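Local structure of NDP-rhamnosyltransferase (Saccharopolyspora spinosa, 3UYL) at residues Val257-Arg262 / Ile274-Pro279; Val221-Gly226 / Val251-Ala256. The protein is an NDP-rhamnosyltransferase of the GT-B clan that binds thymidine-5'-diphosphate at the strand ends of its C-terminal Rossmann-like domain. All blocks are in the same frame, centred on the assembly; numbering follows the deposited sequence.

How the contacts relate
Both segments of contact 2 (221-226 with 251-256) precede those of contact 1 (257-262 with 274-279) in the chain; the two centres lie about 10 Å apart. Strand 251-257 serves both. It pairs with strand 219-224 in contact 2, then runs into the turn and short helix 259-262 that face strand 272-276 in contact 1. The three strands are neighbours in one parallel sheet, with 272-276 at its outer edge within the chain, and A275 N probably hydrogen-bonds I255 O to join the two contacts directly. Their strand ends together line the thymidine-5'-diphosphate site: 257-258, 277-279 and A256 at the thymine, 225-226 toward the diphosphate.

Contact 1 (Val257-Arg262 / Ile274-Pro279). With TYD (thymidine-5'-diphosphate), chain C.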
# COMPACT_ATOMS: atom_id res chain seq x y z
N VAL A 257 4.86 11.80 17.48
CA VAL A 257 4.02 11.17 18.52
C VAL A 257 2.77 10.73 17.85
O VAL A 257 2.31 11.41 16.93
CB VAL A 257 3.58 12.13 19.66
CG1 VAL A 257 4.66 12.20 20.72
CG2 VAL A 257 3.12 13.49 19.10
N PRO A 258 2.25 9.55 18.23
CA PRO A 258 0.90 9.33 17.70
C PRO A 258 -0.19 10.12 18.52
O PRO A 258 0.04 10.48 19.71
CB PRO A 258 0.70 7.83 17.87
CG PRO A 258 1.55 7.48 19.06
CD PRO A 258 2.64 8.52 19.21
N PRO A 259 -1.36 10.35 17.88
CA PRO A 259 -2.48 11.08 18.49
C PRO A 259 -2.74 10.68 19.95
O PRO A 259 -2.68 11.54 20.82
CB PRO A 259 -3.67 10.74 17.55
CG PRO A 259 -3.04 10.37 16.22
CD PRO A 259 -1.74 9.71 16.60
N GLU A 260 -2.92 9.40 20.26
CA GLU A 260 -3.18 9.05 21.68
C GLU A 260 -2.05 9.41 22.65
O GLU A 260 -2.24 9.30 23.85
CB GLU A 260 -3.56 7.60 21.92
CG GLU A 260 -4.00 6.84 20.70
CD GLU A 260 -2.80 6.43 19.86
OE1 GLU A 260 -2.75 6.79 18.67
OE2 GLU A 260 -1.90 5.75 20.41
N HIS A 261 -0.89 9.84 22.15
CA HIS A 261 0.17 10.26 23.08
C HIS A 261 0.43 11.75 23.23
O HIS A 261 1.14 12.15 24.14
CB HIS A 261 1.41 9.40 22.92
CG HIS A 261 1.15 7.92 23.23
ND1 HIS A 261 0.73 7.48 24.45
CD2 HIS A 261 1.28 6.76 22.44
CE1 HIS A 261 0.58 6.13 24.44
NE2 HIS A 261 0.91 5.68 23.21
N ARG A 262 -0.22 12.57 22.41
CA ARG A 262 0.07 13.98 22.30
C ARG A 262 -0.35 14.76 23.55
O ARG A 262 0.27 15.78 23.90
CB ARG A 262 -0.64 14.56 21.08
CG ARG A 262 0.12 15.75 20.50
CD ARG A 262 -0.70 16.66 19.60
NE ARG A 262 -0.17 18.02 19.67
CZ ARG A 262 -0.34 18.83 20.71
NH1 ARG A 262 -1.07 18.44 21.76
NH2 ARG A 262 0.22 20.02 20.73
N ILE A 274 5.74 19.60 17.26
CA ILE A 274 5.01 18.32 17.28
C ILE A 274 4.71 17.91 15.84
O ILE A 274 4.18 18.71 15.05
CB ILE A 274 3.74 18.38 18.16
CG1 ILE A 274 4.13 18.50 19.65
CG2 ILE A 274 2.91 17.11 18.00
CD1 ILE A 274 3.03 18.98 20.58
N ALA A 275 5.13 16.71 15.47
CA ALA A 275 4.78 16.19 14.14
C ALA A 275 3.88 14.98 14.38
O ALA A 275 4.36 13.85 14.65
CB ALA A 275 6.03 15.81 13.35
N GLU A 276 2.58 15.16 14.28
CA GLU A 276 1.74 14.02 14.64
C GLU A 276 1.54 13.02 13.48
O GLU A 276 1.14 13.41 12.44
CB GLU A 276 0.41 14.52 15.15
CG GLU A 276 -0.32 13.45 15.91
CD GLU A 276 -1.54 14.03 16.53
OE1 GLU A 276 -2.63 13.53 16.20
OE2 GLU A 276 -1.39 15.00 17.30
N SER A 277 1.80 11.74 13.72
CA SER A 277 1.87 10.71 12.64
C SER A 277 2.32 11.27 11.26
O SER A 277 1.59 11.18 10.26
CB SER A 277 0.56 9.91 12.48
OG SER A 277 -0.36 10.12 13.54
N VAL A 278 3.51 11.87 11.20
CA VAL A 278 4.10 12.23 9.94
C VAL A 278 5.12 11.15 9.72
O VAL A 278 5.95 10.95 10.60
CB VAL A 278 4.74 13.66 10.00
CG1 VAL A 278 5.44 14.01 8.67
CG2 VAL A 278 3.66 14.70 10.37
N PRO A 279 5.02 10.37 8.62
CA PRO A 279 6.02 9.36 8.22
C PRO A 279 7.44 9.94 8.32
O PRO A 279 7.73 10.93 7.64
CB PRO A 279 5.66 9.12 6.76
CG PRO A 279 4.16 9.18 6.78
CD PRO A 279 3.85 10.35 7.71
PA TYD C . 9.02 1.34 15.75
O1A TYD C . 9.58 0.07 15.18
O2A TYD C . 9.94 2.56 15.90
O3A TYD C . 8.47 0.90 17.24
PB TYD C . 7.25 1.55 18.10
O1B TYD C . 6.00 1.58 17.24
O2B TYD C . 6.93 0.78 19.37
O3B TYD C . 8.06 2.82 18.39
O5' TYD C . 7.70 1.66 14.82
C5' TYD C . 6.96 2.92 14.70
C4' TYD C . 6.64 3.19 13.22
O4' TYD C . 5.80 4.35 13.15
C3' TYD C . 7.92 3.51 12.41
O3' TYD C . 7.85 3.16 11.04
C2' TYD C . 7.93 5.01 12.34
C1' TYD C . 6.44 5.34 12.36
N1 TYD C . 6.01 6.62 12.89
C2 TYD C . 6.11 7.77 12.05
O2 TYD C . 6.61 7.67 10.92
N3 TYD C . 5.69 8.96 12.48
C4 TYD C . 5.16 9.06 13.72
O4 TYD C . 4.77 10.15 14.11
C5 TYD C . 5.03 7.88 14.61
C5M TYD C . 4.43 8.00 15.98
C6 TYD C . 5.48 6.67 14.14
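The carbonyl oxygen of V257 is approached by the last residue of the neighbouring strand, E276, and by S277 just past it. S277 N donates to V257 O at 3.3 Å, a long bond but fairly straight at 164°, and E276 CA sends a CH...O contact to the same V257 O. V257 and E276 form a parallel bridge where their strands end.

The E276 side chain leaves with CG anti to the backbone N (chi1 -163°) and stays extended, which carries its carboxylate across to P259 and R262. E276 OE1 rests 3.2 Å from CG of the P259 ring. E276 OE2 sits at the guanidinium edge, near its plane, and only 2.9 Å from R262 CD, a tight and probably strained approach. No salt bridge forms: R262 NE stays 4.0 Å from E276 OE2, with the guanidinium and carboxylate planes 50° apart. I274 CD1 lies over a guanidinium face, 3.0 Å from R262 NH2, again tight and probably strained. I274 CG2 also meets V257 CG2, methyl against methyl.

V278 O takes the N3 hydrogen of thymidine-5'-diphosphate at 2.7 Å, while P258 CD packs on its methyl carbon C5M at 3.7 Å. The loops after parallel strands 251-257 and 272-276, joined through short helix 259-262 in a beta-alpha-beta unit, thus hold the thymine, consistent with the nucleotide site in the C-terminal Rossmann-like domain of GT-B enzymes.

Contact 2 (Val221-Gly226 / Val251-Ala256); sequences VCICMG and VEAVIA. With TYD (thymidine-5'-diphosphate), chain C.
Backbone hydrogen bonds come first: V221 and I223 each reach two residues of strand 251-256, the regular parallel pattern. V221 N donates to E252 O at 2.9 Å, almost straight, and V221 O accepts from V254 N at 2.7 Å. One step on, I223 N bonds V254 O at 2.9 Å and I223 O receives A256 N at 2.8 Å. CH...O contacts from the CA atoms of A253, C222 and I255 fill in between, and the strands cross at -26°, the usual twist.

Where direct pairing gives out, a water takes over. It accepts from M225 N at 2.6 Å and donates to A256 O at 2.6 Å, spanning the gap as the two chains diverge.

Apolar contacts occupy both faces. On the face of V221, I223, A253 and I255, both isoleucines place CG1 anti to the carbonyl carbon; this shared torsion sends the two chains the same way, side by side, and I223 CD1 meets I255 CG1 at 4.1 Å. V221 CG2 also touches V251 CG1 near the start of the strands. On the other face C224 CB sits 3.9 Å from A256 CB, and the methyl of A256 approaches O4 of thymidine-5'-diphosphate.

The salt bridges lie at the margin, where E252 OE2 is shared by R220 and R273. Helix 236-247 covers the isoleucine face through L238 and V242, strand 289-292 pairs with C222 and C224 on the far side of 221-224, and strand 272-276 flanks 251-256.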
# COMPACT_ATOMS: atom_id res chain seq x y z
N VAL A 221 16.80 17.72 15.88
CA VAL A 221 16.81 16.40 16.59
C VAL A 221 15.34 15.90 16.60
O VAL A 221 14.38 16.59 17.05
CB VAL A 221 17.40 16.51 17.98
CG1 VAL A 221 17.39 15.19 18.75
CG2 VAL A 221 18.86 16.99 17.90
N CYS A 222 15.15 14.74 15.98
CA CYS A 222 13.90 14.05 16.04
C CYS A 222 13.80 13.10 17.27
O CYS A 222 14.68 12.25 17.50
CB CYS A 222 13.68 13.25 14.73
SG CYS A 222 12.10 12.34 14.70
N ILE A 223 12.67 13.19 17.97
CA ILE A 223 12.31 12.28 19.04
C ILE A 223 11.14 11.49 18.52
O ILE A 223 10.16 12.05 18.16
CB ILE A 223 11.87 13.07 20.34
CG1 ILE A 223 13.04 13.90 20.87
CG2 ILE A 223 11.44 12.08 21.40
CD1 ILE A 223 12.59 14.91 21.95
N CYS A 224 11.26 10.18 18.46
CA CYS A 224 10.15 9.31 18.09
C CYS A 224 10.28 8.04 18.94
O CYS A 224 11.22 7.29 18.82
CB CYS A 224 10.23 8.95 16.59
SG CYS A 224 8.83 7.89 16.10
N MET A 225 9.36 7.87 19.86
CA MET A 225 9.18 6.63 20.53
C MET A 225 7.88 6.14 19.93
O MET A 225 6.94 6.94 19.74
CB MET A 225 9.05 6.85 22.02
CG MET A 225 10.35 6.50 22.73
SD MET A 225 10.96 8.08 23.12
CE MET A 225 12.73 7.93 23.19
N GLY A 226 7.76 4.86 19.65
CA GLY A 226 6.46 4.44 19.08
C GLY A 226 5.29 4.24 20.06
O GLY A 226 5.46 4.26 21.31
N VAL A 251 19.42 23.51 19.69
CA VAL A 251 18.56 22.38 19.26
C VAL A 251 17.11 22.78 18.97
O VAL A 251 16.43 23.51 19.77
CB VAL A 251 18.54 21.23 20.32
CG1 VAL A 251 17.46 20.23 19.98
CG2 VAL A 251 19.87 20.55 20.39
N GLU A 252 16.65 22.29 17.82
CA GLU A 252 15.24 22.23 17.46
C GLU A 252 14.74 20.79 17.58
O GLU A 252 15.24 19.89 16.89
CB GLU A 252 15.13 22.70 16.03
CG GLU A 252 13.74 22.67 15.44
CD GLU A 252 13.78 23.08 13.98
OE1 GLU A 252 14.22 24.24 13.67
OE2 GLU A 252 13.36 22.25 13.15
N ALA A 253 13.76 20.54 18.44
CA ALA A 253 13.25 19.16 18.62
C ALA A 253 11.99 18.89 17.80
O ALA A 253 10.99 19.64 17.97
CB ALA A 253 12.96 18.92 20.09
N VAL A 254 12.02 17.90 16.90
CA VAL A 254 10.85 17.52 16.15
C VAL A 254 10.29 16.26 16.85
O VAL A 254 10.91 15.23 16.86
CB VAL A 254 11.17 17.26 14.66
CG1 VAL A 254 9.92 16.87 13.89
CG2 VAL A 254 11.76 18.52 14.04
N ILE A 255 9.15 16.36 17.52
CA ILE A 255 8.65 15.23 18.33
C ILE A 255 7.59 14.49 17.54
O ILE A 255 6.52 15.04 17.30
CB ILE A 255 8.12 15.73 19.72
CG1 ILE A 255 9.20 16.61 20.42
CG2 ILE A 255 7.71 14.59 20.63
CD1 ILE A 255 8.59 17.64 21.36
N ALA A 256 7.89 13.25 17.11
CA ALA A 256 6.92 12.43 16.33
C ALA A 256 6.16 11.57 17.34
O ALA A 256 6.77 10.77 18.05
CB ALA A 256 7.65 11.58 15.27
PA TYD C . 9.02 1.34 15.75
O1A TYD C . 9.58 0.07 15.18
O2A TYD C . 9.94 2.56 15.90
O3A TYD C . 8.47 0.90 17.24
PB TYD C . 7.25 1.55 18.10
O1B TYD C . 6.00 1.58 17.24
O2B TYD C . 6.93 0.78 19.37
O3B TYD C . 8.06 2.82 18.39
O5' TYD C . 7.70 1.66 14.82
C5' TYD C . 6.96 2.92 14.70
C4' TYD C . 6.64 3.19 13.22
O4' TYD C . 5.80 4.35 13.15
C3' TYD C . 7.92 3.51 12.41
O3' TYD C . 7.85 3.16 11.04
C2' TYD C . 7.93 5.01 12.34
C1' TYD C . 6.44 5.34 12.36
N1 TYD C . 6.01 6.62 12.89
C2 TYD C . 6.11 7.77 12.05
O2 TYD C . 6.61 7.67 10.92
N3 TYD C . 5.69 8.96 12.48
C4 TYD C . 5.16 9.06 13.72
O4 TYD C . 4.77 10.15 14.11
C5 TYD C . 5.03 7.88 14.61
C5M TYD C . 4.43 8.00 15.98
C6 TYD C . 5.48 6.67 14.14
O HOH W 1 7.32 9.51 20.20